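PDB 5M1T: MucR Phosphodiesterase, which belongs to the EAL-domain family, with a TIM-barrel-like fold, and binds two magnesium ions together with the ligand C2E. Local coordinates for residues A[157-162]-A[188-193]; A[204-209]-A[236-241]. All coordinates share one frame; numbering follows the deposited sequence.

Contact 1 of 2, residues A[157-162]-A[188-193]; sequences VTESTA and FGTGYS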
loop_
_atom_site.group_PDB
_atom_site.type_symbol
_atom_site.label_atom_id
_atom_site.label_comp_id
_atom_site.label_asym_id
_atom_site.label_seq_id
_atom_site.Cartn_x
_atom_site.Cartn_y
_atom_site.Cartn_z
ATOM N N VAL A 157 -8.786 -7.970 5.213
ATOM C CA VAL A 157 -7.454 -8.109 4.658
ATOM C C VAL A 157 -6.986 -9.514 5.036
ATOM O O VAL A 157 -7.265 -10.012 6.151
ATOM C CB VAL A 157 -6.494 -7.051 5.252
ATOM C CG1 VAL A 157 -5.140 -7.103 4.580
ATOM C CG2 VAL A 157 -7.056 -5.658 5.043
ATOM N N THR A 158 -6.329 -10.198 4.119
ATOM C CA THR A 158 -5.977 -11.586 4.402
ATOM C C THR A 158 -4.839 -11.628 5.429
ATOM O O THR A 158 -4.097 -10.646 5.610
ATOM C CB THR A 158 -5.569 -12.398 3.135
ATOM O OG1 THR A 158 -4.401 -11.809 2.526
ATOM C CG2 THR A 158 -6.752 -12.512 2.125
ATOM N N GLU A 159 -4.711 -12.771 6.092
ATOM C CA GLU A 159 -3.589 -13.039 6.972
ATOM C C GLU A 159 -2.247 -12.700 6.292
ATOM O O GLU A 159 -1.412 -12.025 6.865
ATOM C CB GLU A 159 -3.624 -14.516 7.411
ATOM C CG GLU A 159 -2.717 -14.823 8.606
ATOM C CD GLU A 159 -2.724 -16.292 8.976
ATOM O OE1 GLU A 159 -3.420 -17.063 8.264
ATOM O OE2 GLU A 159 -2.033 -16.673 9.966
ATOM N N SER A 160 -2.064 -13.159 5.064
ATOM C CA SER A 160 -0.796 -12.968 4.345
ATOM C C SER A 160 -0.551 -11.508 4.140
ATOM O O SER A 160 0.548 -11.035 4.369
ATOM C CB SER A 160 -0.843 -13.594 2.946
ATOM O OG SER A 160 -1.343 -14.909 3.018
ATOM N N THR A 161 -1.601 -10.806 3.703
ATOM C CA THR A 161 -1.487 -9.397 3.349
ATOM C C THR A 161 -1.079 -8.638 4.578
ATOM O O THR A 161 -0.177 -7.802 4.516
ATOM C CB THR A 161 -2.804 -8.869 2.738
ATOM O OG1 THR A 161 -2.952 -9.433 1.437
ATOM C CG2 THR A 161 -2.812 -7.327 2.608
ATOM N N ALA A 162 -1.719 -8.945 5.706
ATOM C CA ALA A 162 -1.502 -8.173 6.923
ATOM C C ALA A 162 -0.125 -8.453 7.484
ATOM O O ALA A 162 0.527 -7.557 7.992
ATOM C CB ALA A 162 -2.568 -8.495 7.975
ATOM N N PHE A 188 -7.947 -16.898 7.379
ATOM C CA PHE A 188 -7.044 -17.159 8.477
ATOM C C PHE A 188 -6.712 -18.658 8.533
ATOM O O PHE A 188 -7.556 -19.524 8.312
ATOM C CB PHE A 188 -7.594 -16.633 9.798
ATOM C CG PHE A 188 -6.562 -16.523 10.861
ATOM C CD1 PHE A 188 -5.765 -15.399 10.944
ATOM C CD2 PHE A 188 -6.346 -17.571 11.759
ATOM C CE1 PHE A 188 -4.779 -15.289 11.909
ATOM C CE2 PHE A 188 -5.368 -17.462 12.736
ATOM C CZ PHE A 188 -4.579 -16.317 12.805
ATOM N N GLY A 189 -5.433 -18.936 8.732
ATOM C CA GLY A 189 -4.936 -20.295 8.768
ATOM C C GLY A 189 -4.097 -20.561 7.537
ATOM O O GLY A 189 -3.275 -21.483 7.548
ATOM N N THR A 190 -4.282 -19.754 6.493
ATOM C CA THR A 190 -3.534 -19.909 5.238
ATOM C C THR A 190 -2.182 -19.193 5.173
ATOM O O THR A 190 -1.396 -19.461 4.276
ATOM C CB THR A 190 -4.346 -19.448 4.009
ATOM O OG1 THR A 190 -4.535 -18.038 4.057
ATOM C CG2 THR A 190 -5.681 -20.140 3.969
ATOM N N GLY A 191 -1.934 -18.263 6.087
ATOM C CA GLY A 191 -0.696 -17.517 6.082
ATOM C C GLY A 191 0.127 -17.863 7.304
ATOM O O GLY A 191 -0.083 -18.916 7.965
ATOM N N TYR A 192 1.065 -16.981 7.603
ATOM C CA TYR A 192 1.942 -17.131 8.769
ATOM C C TYR A 192 1.797 -15.887 9.634
ATOM O O TYR A 192 2.068 -14.778 9.171
ATOM C CB TYR A 192 3.400 -17.294 8.337
ATOM C CG TYR A 192 3.694 -18.582 7.596
ATOM C CD1 TYR A 192 3.302 -18.767 6.266
ATOM C CD2 TYR A 192 4.412 -19.590 8.200
ATOM C CE1 TYR A 192 3.585 -19.945 5.594
ATOM C CE2 TYR A 192 4.717 -20.761 7.522
ATOM C CZ TYR A 192 4.285 -20.940 6.232
ATOM O OH TYR A 192 4.601 -22.122 5.583
ATOM N N SER A 193 1.369 -16.068 10.885
ATOM C CA SER A 193 1.123 -14.938 11.802
ATOM C C SER A 193 2.095 -14.883 12.953
ATOM O O SER A 193 2.443 -15.901 13.542
ATOM C CB SER A 193 -0.301 -14.987 12.370
ATOM O OG SER A 193 -1.239 -14.758 11.361
HETATM O O HOH W 1 -1.905 -19.488 10.081
HETATM O O HOH W 2 -3.670 -15.468 3.500
#
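Glu159, in the first turn of helix 159-164, reaches across to segment 188-193 and is wrapped by it. At CB the chain sets off with CG opposite the backbone N (chi1 -165°); this torsion and the extended chain beyond it carry the carboxylate into the curve of the loop. Glu159 CG touches Ser193 OG at 3.1 Å and, elsewhere, Phe188 CD1 at 3.9 Å. Beyond it the carboxylate stacks on one face of the Phe188 ring, the two planes only 17° apart, with Glu159 OE2 3.6 Å above the ring plane and displaced toward its rim.

The two oxygens divide the work. OE1 accepts two backbone N-H groups from opposite faces of the carboxylate plane: Gly189 N at 2.8 Å, on the syn side but tilted from the plane, and Gly191 N at 2.9 Å, well above it. Ser193 OG points its hydroxyl at Glu159 OE2, at a modelled 2.5 Å too short for the exact length to be trusted; a water that donates to Gly191 O also donates to OE2. Bonds to both oxygens, with the ring beneath, hold the carboxylate in one rotation. Gly191, without a side chain, lets the backbones close to 4.9 Å between its CA and Ser160 CA. The Phe188 ring also packs against Ile229 and Leu232 of helix 220-236.

Segment 188-193 follows directly on the magnesium ligands Asp186 and Asp187, while Glu159 follows the ligand Glu156 by three residues. A glutamate holding the glycine-rich DDFGTGYSS loop beside the metal site is characteristic of EAL domains.

Contact 2 of 2, residues A[204-209]-A[236-241]; sequences SELKID and LNLKIV
Leu206 and Ile240 pair as central residues of two neighbouring parallel strands of the TIM-like EAL barrel, 205-208 and 239-243, joined in a beta-alpha-beta unit through helices 210-214 and 220-236. Leu206 bonds on both sides of Ile240: its N gives to Lys239 O at 2.9 Å, and its O receives Val241 N in a nearly straight bond of 169°. Lys239 N to Ser204 O precedes this pair of bonds, and Ile208 N to Val241 O at 2.8 Å follows it.

Leu206, Ile208 and Ile240 form the apolar side. Ile240 CD1 rests on Leu206 CB, and the other branch, CG2, meets Ile208 CD1 at 3.6 Å; Leu238 CD1 extends the cluster from Leu206 CD2. Helix 220-236 covers Ile208 with Val226 and Ile229.

On the opposite face Val241 touches two charged chains, one with each methyl: CG2 meets the carboxylate of Glu205 (OE1 at 3.7 Å), and CG1 meets Lys207. Farther out, Lys53 and Ser184 hold that carboxylate, one on each oxygen. Lys207 NZ makes salt bridges to Glu65 and Glu156, both magnesium ligands, and a hydrogen bond to Gln263, which places it close to the metal site. Its chain bends at chi3 (88°), and Lys207 runs alongside Val241, its CE 3.9 Å from Val241 CG1.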
loop_
_atom_site.group_PDB
_atom_site.type_symbol
_atom_site.label_atom_id
_atom_site.label_comp_id
_atom_site.label_asym_id
_atom_site.label_seq_id
_atom_site.Cartn_x
_atom_site.Cartn_y
_atom_site.Cartn_z
ATOM N N SER A 204 -10.919 -6.976 14.735
ATOM C CA SER A 204 -12.094 -7.255 15.520
ATOM C C SER A 204 -12.519 -8.672 15.328
ATOM O O SER A 204 -13.198 -9.212 16.158
ATOM C CB SER A 204 -13.242 -6.357 15.059
ATOM O OG SER A 204 -13.136 -5.130 15.716
ATOM N N GLU A 205 -12.143 -9.265 14.195
ATOM C CA GLU A 205 -12.525 -10.652 13.903
ATOM C C GLU A 205 -11.490 -11.394 13.049
ATOM O O GLU A 205 -10.766 -10.786 12.263
ATOM C CB GLU A 205 -13.914 -10.707 13.245
ATOM C CG GLU A 205 -13.963 -10.153 11.863
ATOM C CD GLU A 205 -15.296 -10.348 11.113
ATOM O OE1 GLU A 205 -16.412 -10.256 11.720
ATOM O OE2 GLU A 205 -15.200 -10.564 9.867
ATOM N N LEU A 206 -11.413 -12.706 13.263
ATOM C CA LEU A 206 -10.738 -13.583 12.349
ATOM C C LEU A 206 -11.765 -14.411 11.609
ATOM O O LEU A 206 -12.766 -14.838 12.202
ATOM C CB LEU A 206 -9.776 -14.501 13.070
ATOM C CG LEU A 206 -8.821 -13.909 14.096
ATOM C CD1 LEU A 206 -8.057 -15.071 14.683
ATOM C CD2 LEU A 206 -7.866 -12.883 13.484
ATOM N N LYS A 207 -11.483 -14.655 10.321
ATOM C CA LYS A 207 -12.331 -15.521 9.480
ATOM C C LYS A 207 -11.573 -16.794 9.107
ATOM O O LYS A 207 -10.644 -16.765 8.296
ATOM C CB LYS A 207 -12.792 -14.819 8.214
ATOM C CG LYS A 207 -13.368 -13.451 8.470
ATOM C CD LYS A 207 -14.086 -12.898 7.261
ATOM C CE LYS A 207 -15.547 -13.317 7.212
ATOM N NZ LYS A 207 -16.130 -13.028 5.836
ATOM N N ILE A 208 -12.009 -17.917 9.664
ATOM C CA ILE A 208 -11.362 -19.175 9.363
ATOM C C ILE A 208 -11.512 -19.515 7.880
ATOM O O ILE A 208 -12.640 -19.470 7.350
ATOM C CB ILE A 208 -11.951 -20.343 10.167
ATOM C CG1 ILE A 208 -11.876 -20.066 11.669
ATOM C CG2 ILE A 208 -11.185 -21.595 9.817
ATOM C CD1 ILE A 208 -12.821 -20.920 12.471
ATOM N N ASP A 209 -10.408 -19.881 7.220
ATOM C CA ASP A 209 -10.485 -20.113 5.778
ATOM C C ASP A 209 -11.368 -21.312 5.491
ATOM O O ASP A 209 -11.293 -22.331 6.204
ATOM C CB ASP A 209 -9.137 -20.364 5.156
ATOM C CG ASP A 209 -9.228 -20.489 3.638
ATOM O OD1 ASP A 209 -9.590 -19.501 2.972
ATOM O OD2 ASP A 209 -8.995 -21.597 3.114
ATOM N N LEU A 236 -7.378 -13.750 22.430
ATOM C CA LEU A 236 -7.018 -12.423 21.931
ATOM C C LEU A 236 -8.217 -11.466 21.771
ATOM O O LEU A 236 -8.074 -10.335 21.284
ATOM C CB LEU A 236 -6.307 -12.546 20.585
ATOM C CG LEU A 236 -5.048 -13.382 20.574
ATOM C CD1 LEU A 236 -4.628 -13.634 19.138
ATOM C CD2 LEU A 236 -3.981 -12.663 21.377
ATOM N N ASN A 237 -9.396 -11.936 22.146
ATOM C CA ASN A 237 -10.591 -11.114 22.133
ATOM C C ASN A 237 -10.986 -10.702 20.722
ATOM O O ASN A 237 -11.189 -9.530 20.429
ATOM C CB ASN A 237 -10.398 -9.869 23.012
ATOM C CG ASN A 237 -11.712 -9.258 23.418
ATOM O OD1 ASN A 237 -12.675 -9.973 23.663
ATOM N ND2 ASN A 237 -11.769 -7.929 23.471
ATOM N N LEU A 238 -11.087 -11.689 19.850
ATOM C CA LEU A 238 -11.528 -11.462 18.505
ATOM C C LEU A 238 -12.721 -12.383 18.229
ATOM O O LEU A 238 -12.701 -13.579 18.590
ATOM C CB LEU A 238 -10.388 -11.756 17.528
ATOM C CG LEU A 238 -9.140 -10.918 17.735
ATOM C CD1 LEU A 238 -7.968 -11.508 16.981
ATOM C CD2 LEU A 238 -9.358 -9.460 17.344
ATOM N N LYS A 239 -13.755 -11.831 17.611
ATOM C CA LYS A 239 -14.837 -12.655 17.127
ATOM C C LYS A 239 -14.289 -13.617 16.068
ATOM O O LYS A 239 -13.426 -13.239 15.261
ATOM C CB LYS A 239 -15.946 -11.793 16.496
ATOM C CG LYS A 239 -16.647 -10.830 17.436
ATOM C CD LYS A 239 -17.288 -11.580 18.585
ATOM C CE LYS A 239 -18.392 -10.780 19.281
ATOM N NZ LYS A 239 -18.668 -11.413 20.621
ATOM N N ILE A 240 -14.819 -14.835 16.055
ATOM C CA ILE A 240 -14.466 -15.815 15.034
ATOM C C ILE A 240 -15.629 -16.104 14.049
ATOM O O ILE A 240 -16.756 -16.391 14.465
ATOM C CB ILE A 240 -14.036 -17.134 15.699
ATOM C CG1 ILE A 240 -12.833 -16.890 16.590
ATOM C CG2 ILE A 240 -13.686 -18.184 14.659
ATOM C CD1 ILE A 240 -11.657 -16.289 15.852
ATOM N N VAL A 241 -15.343 -16.006 12.753
ATOM C CA VAL A 241 -16.308 -16.347 11.736
ATOM C C VAL A 241 -15.846 -17.624 11.064
ATOM O O VAL A 241 -14.687 -17.708 10.571
ATOM C CB VAL A 241 -16.413 -15.241 10.662
ATOM C CG1 VAL A 241 -17.508 -15.576 9.657
ATOM C CG2 VAL A 241 -16.700 -13.885 11.274
#

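Strand 182-188 joins the two contacts: contact 1 uses its C-terminal end and the loop beyond, and strand 205-208 of contact 2 pairs with it, Phe188 N meeting Lys207 O at 2.9 Å and Phe188 O meeting Asp209 N. Contact 2 is buried in the barrel wall and is held by regular backbone bonds, with apolar packing on one face and charged chains, Glu205 and Lys207, on the other. Contact 1 is only partly buried and depends on one carboxylate gripping irregular backbone. Thr190 CG2 packs on Asp209, and Phe188 CE2 approaches Leu206 CD1. Contact 2 comes closer to bound magnesium, through Lys207, than contact 1, whose Thr190 side chain is about 8 Å from an ion.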